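Local coordinates for sugar-binding transport ATP-binding protein (Pyrococcus horikoshii, PDB 1V43) that probably hydrolyses ATP as the nucleotide-binding subunit of an ABC transporter that takes up sugars, at residues 220-223 with 228-231; 245-250 with 359-364. All blocks are in the same frame, centred on the assembly; numbering follows the deposited sequence.

Contact 1: residues 220-223 with 228-231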
loop_
_atom_site.group_PDB
_atom_site.type_symbol
_atom_site.label_atom_id
_atom_site.label_comp_id
_atom_site.label_asym_id
_atom_site.label_seq_id
_atom_site.Cartn_x
_atom_site.Cartn_y
_atom_site.Cartn_z
ATOM N N LEU A 220 -25.405 -5.504 0.327
ATOM C CA LEU A 220 -24.824 -4.720 1.405
ATOM C C LEU A 220 -24.484 -5.712 2.506
ATOM O O LEU A 220 -25.377 -6.249 3.167
ATOM C CB LEU A 220 -25.835 -3.716 1.943
ATOM C CG LEU A 220 -25.380 -2.969 3.196
ATOM C CD1 LEU A 220 -24.099 -2.175 2.900
ATOM C CD2 LEU A 220 -26.503 -2.044 3.661
ATOM N N LEU A 221 -23.201 -5.973 2.702
ATOM C CA LEU A 221 -22.798 -6.909 3.744
ATOM C C LEU A 221 -22.812 -6.277 5.123
ATOM O O LEU A 221 -23.254 -6.897 6.095
ATOM C CB LEU A 221 -21.411 -7.469 3.448
ATOM C CG LEU A 221 -21.324 -8.280 2.155
ATOM C CD1 LEU A 221 -19.969 -8.968 2.074
ATOM C CD2 LEU A 221 -22.439 -9.318 2.133
ATOM N N GLN A 222 -22.358 -5.032 5.218
ATOM C CA GLN A 222 -22.324 -4.367 6.514
ATOM C C GLN A 222 -22.118 -2.861 6.384
ATOM O O GLN A 222 -21.444 -2.390 5.472
ATOM C CB GLN A 222 -21.182 -4.968 7.366
ATOM C CG GLN A 222 -21.015 -4.367 8.772
ATOM C CD GLN A 222 -20.019 -5.132 9.652
ATOM O OE1 GLN A 222 -19.444 -6.150 9.249
ATOM N NE2 GLN A 222 -19.813 -4.636 10.860
ATOM N N ILE A 223 -22.741 -2.105 7.278
ATOM C CA ILE A 223 -22.521 -0.676 7.301
ATOM C C ILE A 223 -22.227 -0.288 8.753
ATOM O O ILE A 223 -22.854 -0.792 9.687
ATOM C CB ILE A 223 -23.718 0.158 6.742
ATOM C CG1 ILE A 223 -23.318 1.640 6.742
ATOM C CG2 ILE A 223 -24.998 -0.065 7.564
ATOM C CD1 ILE A 223 -24.370 2.594 6.238
ATOM N N GLU A 228 -16.263 0.196 13.933
ATOM C CA GLU A 228 -17.197 -0.926 13.952
ATOM C C GLU A 228 -16.889 -1.995 12.904
ATOM O O GLU A 228 -16.900 -3.185 13.223
ATOM C CB GLU A 228 -18.638 -0.436 13.781
ATOM C CG GLU A 228 -19.172 0.387 14.950
ATOM C CD GLU A 228 -20.614 0.838 14.726
ATOM O OE1 GLU A 228 -20.901 1.461 13.677
ATOM O OE2 GLU A 228 -21.461 0.572 15.603
ATOM N N VAL A 229 -16.604 -1.601 11.664
ATOM C CA VAL A 229 -16.320 -2.616 10.652
ATOM C C VAL A 229 -14.942 -3.252 10.844
ATOM O O VAL A 229 -14.714 -4.384 10.444
ATOM C CB VAL A 229 -16.459 -2.062 9.206
ATOM C CG1 VAL A 229 -17.895 -1.626 8.981
ATOM C CG2 VAL A 229 -15.478 -0.895 8.962
ATOM N N TYR A 230 -14.025 -2.531 11.479
ATOM C CA TYR A 230 -12.701 -3.085 11.704
ATOM C C TYR A 230 -12.665 -4.014 12.933
ATOM O O TYR A 230 -12.236 -5.157 12.832
ATOM C CB TYR A 230 -11.674 -1.961 11.871
ATOM C CG TYR A 230 -10.315 -2.476 12.293
ATOM C CD1 TYR A 230 -9.475 -3.137 11.385
ATOM C CD2 TYR A 230 -9.877 -2.324 13.598
ATOM C CE1 TYR A 230 -8.233 -3.626 11.781
ATOM C CE2 TYR A 230 -8.649 -2.809 14.003
ATOM C CZ TYR A 230 -7.830 -3.459 13.098
ATOM O OH TYR A 230 -6.621 -3.953 13.534
ATOM N N LEU A 231 -13.106 -3.520 14.089
ATOM C CA LEU A 231 -13.103 -4.328 15.311
ATOM C C LEU A 231 -14.182 -5.391 15.322
ATOM O O LEU A 231 -14.015 -6.438 15.951
ATOM C CB LEU A 231 -13.288 -3.454 16.554
ATOM C CG LEU A 231 -12.167 -2.474 16.893
ATOM C CD1 LEU A 231 -12.585 -1.632 18.093
ATOM C CD2 LEU A 231 -10.882 -3.241 17.177
#

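Contact 2: residues 245-250 with 359-364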
loop_
_atom_site.group_PDB
_atom_site.type_symbol
_atom_site.label_atom_id
_atom_site.label_comp_id
_atom_site.label_asym_id
_atom_site.label_seq_id
_atom_site.Cartn_x
_atom_site.Cartn_y
_atom_site.Cartn_z
ATOM N N PRO A 245 -1.639 -6.406 6.293
ATOM C CA PRO A 245 -1.976 -7.792 5.934
ATOM C C PRO A 245 -3.337 -8.183 6.511
ATOM O O PRO A 245 -3.721 -7.730 7.584
ATOM C CB PRO A 245 -0.876 -8.612 6.598
ATOM C CG PRO A 245 0.239 -7.664 6.779
ATOM C CD PRO A 245 -0.392 -6.358 7.079
ATOM N N GLU A 246 -4.030 -9.060 5.798
ATOM C CA GLU A 246 -5.343 -9.552 6.174
ATOM C C GLU A 246 -5.442 -10.353 7.468
ATOM O O GLU A 246 -4.470 -10.913 7.945
ATOM C CB GLU A 246 -5.872 -10.415 5.031
ATOM C CG GLU A 246 -6.248 -9.635 3.799
ATOM C CD GLU A 246 -6.696 -10.539 2.654
ATOM O OE1 GLU A 246 -7.135 -11.684 2.929
ATOM O OE2 GLU A 246 -6.615 -10.091 1.486
ATOM N N MET A 247 -6.647 -10.425 8.018
ATOM C CA MET A 247 -6.889 -11.201 9.232
ATOM C C MET A 247 -6.621 -12.671 8.940
ATOM O O MET A 247 -7.025 -13.172 7.893
ATOM C CB MET A 247 -8.343 -11.059 9.671
ATOM C CG MET A 247 -8.763 -12.052 10.765
ATOM S SD MET A 247 -10.529 -11.911 11.231
ATOM C CE MET A 247 -10.570 -10.227 11.890
ATOM N N ASN A 248 -5.943 -13.361 9.851
ATOM C CA ASN A 248 -5.668 -14.783 9.669
ATOM C C ASN A 248 -6.966 -15.568 9.871
ATOM O O ASN A 248 -7.640 -15.408 10.886
ATOM C CB ASN A 248 -4.630 -15.261 10.686
ATOM C CG ASN A 248 -3.302 -14.563 10.529
ATOM O OD1 ASN A 248 -2.912 -13.734 11.356
ATOM N ND2 ASN A 248 -2.602 -14.879 9.453
ATOM N N ILE A 249 -7.323 -16.401 8.898
ATOM C CA ILE A 249 -8.535 -17.217 8.995
ATOM C C ILE A 249 -8.139 -18.696 9.055
ATOM O O ILE A 249 -7.633 -19.257 8.086
ATOM C CB ILE A 249 -9.474 -16.982 7.783
ATOM C CG1 ILE A 249 -9.902 -15.510 7.715
ATOM C CG2 ILE A 249 -10.709 -17.849 7.908
ATOM C CD1 ILE A 249 -10.704 -15.057 8.914
ATOM N N LEU A 250 -8.366 -19.319 10.205
ATOM C CA LEU A 250 -8.013 -20.722 10.382
ATOM C C LEU A 250 -9.202 -21.611 10.712
ATOM O O LEU A 250 -9.998 -21.306 11.593
ATOM C CB LEU A 250 -6.965 -20.866 11.490
ATOM C CG LEU A 250 -5.648 -20.123 11.292
ATOM C CD1 LEU A 250 -4.667 -20.529 12.382
ATOM C CD2 LEU A 250 -5.087 -20.437 9.923
ATOM N N MET A 359 -9.137 -10.045 21.026
ATOM C CA MET A 359 -9.241 -9.583 19.641
ATOM C C MET A 359 -9.551 -10.736 18.682
ATOM O O MET A 359 -9.417 -10.596 17.470
ATOM C CB MET A 359 -7.937 -8.908 19.194
ATOM C CG MET A 359 -7.541 -7.675 19.996
ATOM S SD MET A 359 -8.838 -6.422 20.064
ATOM C CE MET A 359 -8.539 -5.539 18.635
ATOM N N ILE A 360 -9.977 -11.868 19.226
ATOM C CA ILE A 360 -10.278 -13.032 18.405
ATOM C C ILE A 360 -11.679 -13.031 17.807
ATOM O O ILE A 360 -12.597 -12.428 18.349
ATOM C CB ILE A 360 -10.063 -14.325 19.224
ATOM C CG1 ILE A 360 -8.563 -14.614 19.315
ATOM C CG2 ILE A 360 -10.832 -15.483 18.616
ATOM C CD1 ILE A 360 -8.218 -15.904 20.010
ATOM N N HIS A 361 -11.824 -13.699 16.671
ATOM C CA HIS A 361 -13.113 -13.813 15.994
ATOM C C HIS A 361 -13.372 -15.282 15.640
ATOM O O HIS A 361 -12.437 -16.079 15.521
ATOM C CB HIS A 361 -13.125 -12.973 14.707
ATOM C CG HIS A 361 -12.827 -11.522 14.927
ATOM N ND1 HIS A 361 -13.794 -10.609 15.293
ATOM C CD2 HIS A 361 -11.657 -10.841 14.899
ATOM C CE1 HIS A 361 -13.229 -9.429 15.484
ATOM N NE2 HIS A 361 -11.933 -9.544 15.252
ATOM N N VAL A 362 -14.646 -15.626 15.476
ATOM C CA VAL A 362 -15.063 -16.975 15.115
ATOM C C VAL A 362 -16.236 -16.826 14.150
ATOM O O VAL A 362 -17.220 -16.172 14.470
ATOM C CB VAL A 362 -15.557 -17.772 16.341
ATOM C CG1 VAL A 362 -15.855 -19.218 15.920
ATOM C CG2 VAL A 362 -14.526 -17.719 17.466
ATOM N N PHE A 363 -16.132 -17.415 12.966
ATOM C CA PHE A 363 -17.205 -17.311 11.985
ATOM C C PHE A 363 -17.768 -18.693 11.626
ATOM O O PHE A 363 -17.020 -19.670 11.493
ATOM C CB PHE A 363 -16.696 -16.640 10.692
ATOM C CG PHE A 363 -15.938 -15.351 10.913
ATOM C CD1 PHE A 363 -14.603 -15.370 11.314
ATOM C CD2 PHE A 363 -16.556 -14.116 10.703
ATOM C CE1 PHE A 363 -13.891 -14.176 11.501
ATOM C CE2 PHE A 363 -15.858 -12.914 10.889
ATOM C CZ PHE A 363 -14.522 -12.949 11.289
ATOM N N ASP A 364 -19.084 -18.776 11.476
ATOM C CA ASP A 364 -19.713 -20.031 11.089
ATOM C C ASP A 364 -19.063 -20.420 9.771
ATOM O O ASP A 364 -18.946 -19.590 8.880
ATOM C CB ASP A 364 -21.211 -19.831 10.877
ATOM C CG ASP A 364 -21.898 -21.089 10.394
ATOM O OD1 ASP A 364 -21.659 -21.494 9.239
ATOM O OD2 ASP A 364 -22.668 -21.673 11.181
#

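Contact 1: residues 220-223 with 228-231
At the edge of the mixed sheet of the ATP-binding cassette, where strand 219-224 turns into the short helix 226-231, the side chain of Gln222 runs out to meet Val229. The strand carries a classic beta bulge, Leu221 and Gln222 both facing Val214. With CG anti to the backbone N (chi1 180°) and an extended chain beyond it, the glutamine projects its carboxamide toward the helix; the two side chains pass antiparallel, with the carboxamide end of Gln222 alongside Val229 CG1. One methyl does the touching: Val229 CG1 lies 4.0 Å from Gln222 NE2 and 4.2 Å from Gln222 CD. This is loose van der Waals contact, consistent with the modest 134 Å² buried between the segments. The polar end is held by the residues just after the helix: OE1 accepts from the backbone N of Asn234, and NE2 donates to the carbonyl O of Arg232. These two bonds fix the rotation of the amide, and Val229 in turn packs on Ile212 of the neighbouring strand. Cutting Gln222 back to an alanine is likely to cost the backbone N of Asn234 and the carbonyl of Arg232 these partners, and to take away the cover that the amide gives to CG1. The carbonyl O of Glu228 stands 4.0 Å from Gln222 NE2, too far for a hydrogen bond.

Contact 2: residues 245-250 with 359-364
Met247 makes the closest approach, its terminal methyl CE lying 3.3 Å from CD2 of His361 and 3.7 Å from NE2 of the same ring. The methyl meets the imidazole obliquely, and the two side chains cross at about a right angle. Behind it, the sulfur faces two rings. Met247 SD is 4.7 Å from the centroid of the His361 ring, in a line 49° off the ring normal. Its distance to the centroid of the Phe363 ring is 5.2 Å, 77° off that normal. The second is a Met-aromatic contact at the ring edge, with SD 4.1 Å from CE1 of Phe363. Ile249 reaches the same corner of the phenyl, its CD1 lying 4.2 Å from Phe363 CE1.

The torsions explain how one methionine serves both rings. CG is anti to the backbone N, which carries the chain across, and the bend at chi3 (-63°) turns CE toward the imidazole. On the other side, His361 and Phe363 alternate with Val362 along strand 361-364, so both rings leave the same face of the strand toward Met247.

Further out, strand 283-288 lies between strands 248-255 and 361-364 in an antiparallel sheet, which accounts for the 9.0 Å between CA of Ile249 and CA of Val362. This sheet is consistent with the OB-type folds assigned to the C-terminal part of MalK-like ATPases. Helix 236-241 packs against its side chains, Ala239 touching both Met247 and Phe363. With no polar bond linking the two segments, the contact probably rests on dispersion and sulfur-aromatic attraction in a buried setting, so that its fit depends on shape and on the polarisability of sulfur and rings.

In the fold
Following the chain from the N terminus, contact 1 closes first: only four residues separate its segments, so it is a short local connection from edge strand 219-224 of the ATP-binding cassette into helix 226-231. Helix 236-241 then leads to contact 2, which opens at 245-250 and closes 109 residues later at 359-364, enclosing mostly strands and bringing the final strand back to the start of the C-terminal part. The two are in series, neither nested nor crossed, with centres 14 Å apart. They nevertheless touch: Leu231 CD2 is 3.6 Å from Met359 CE, joining the end of the cassette's helix to the returning C-terminal segment.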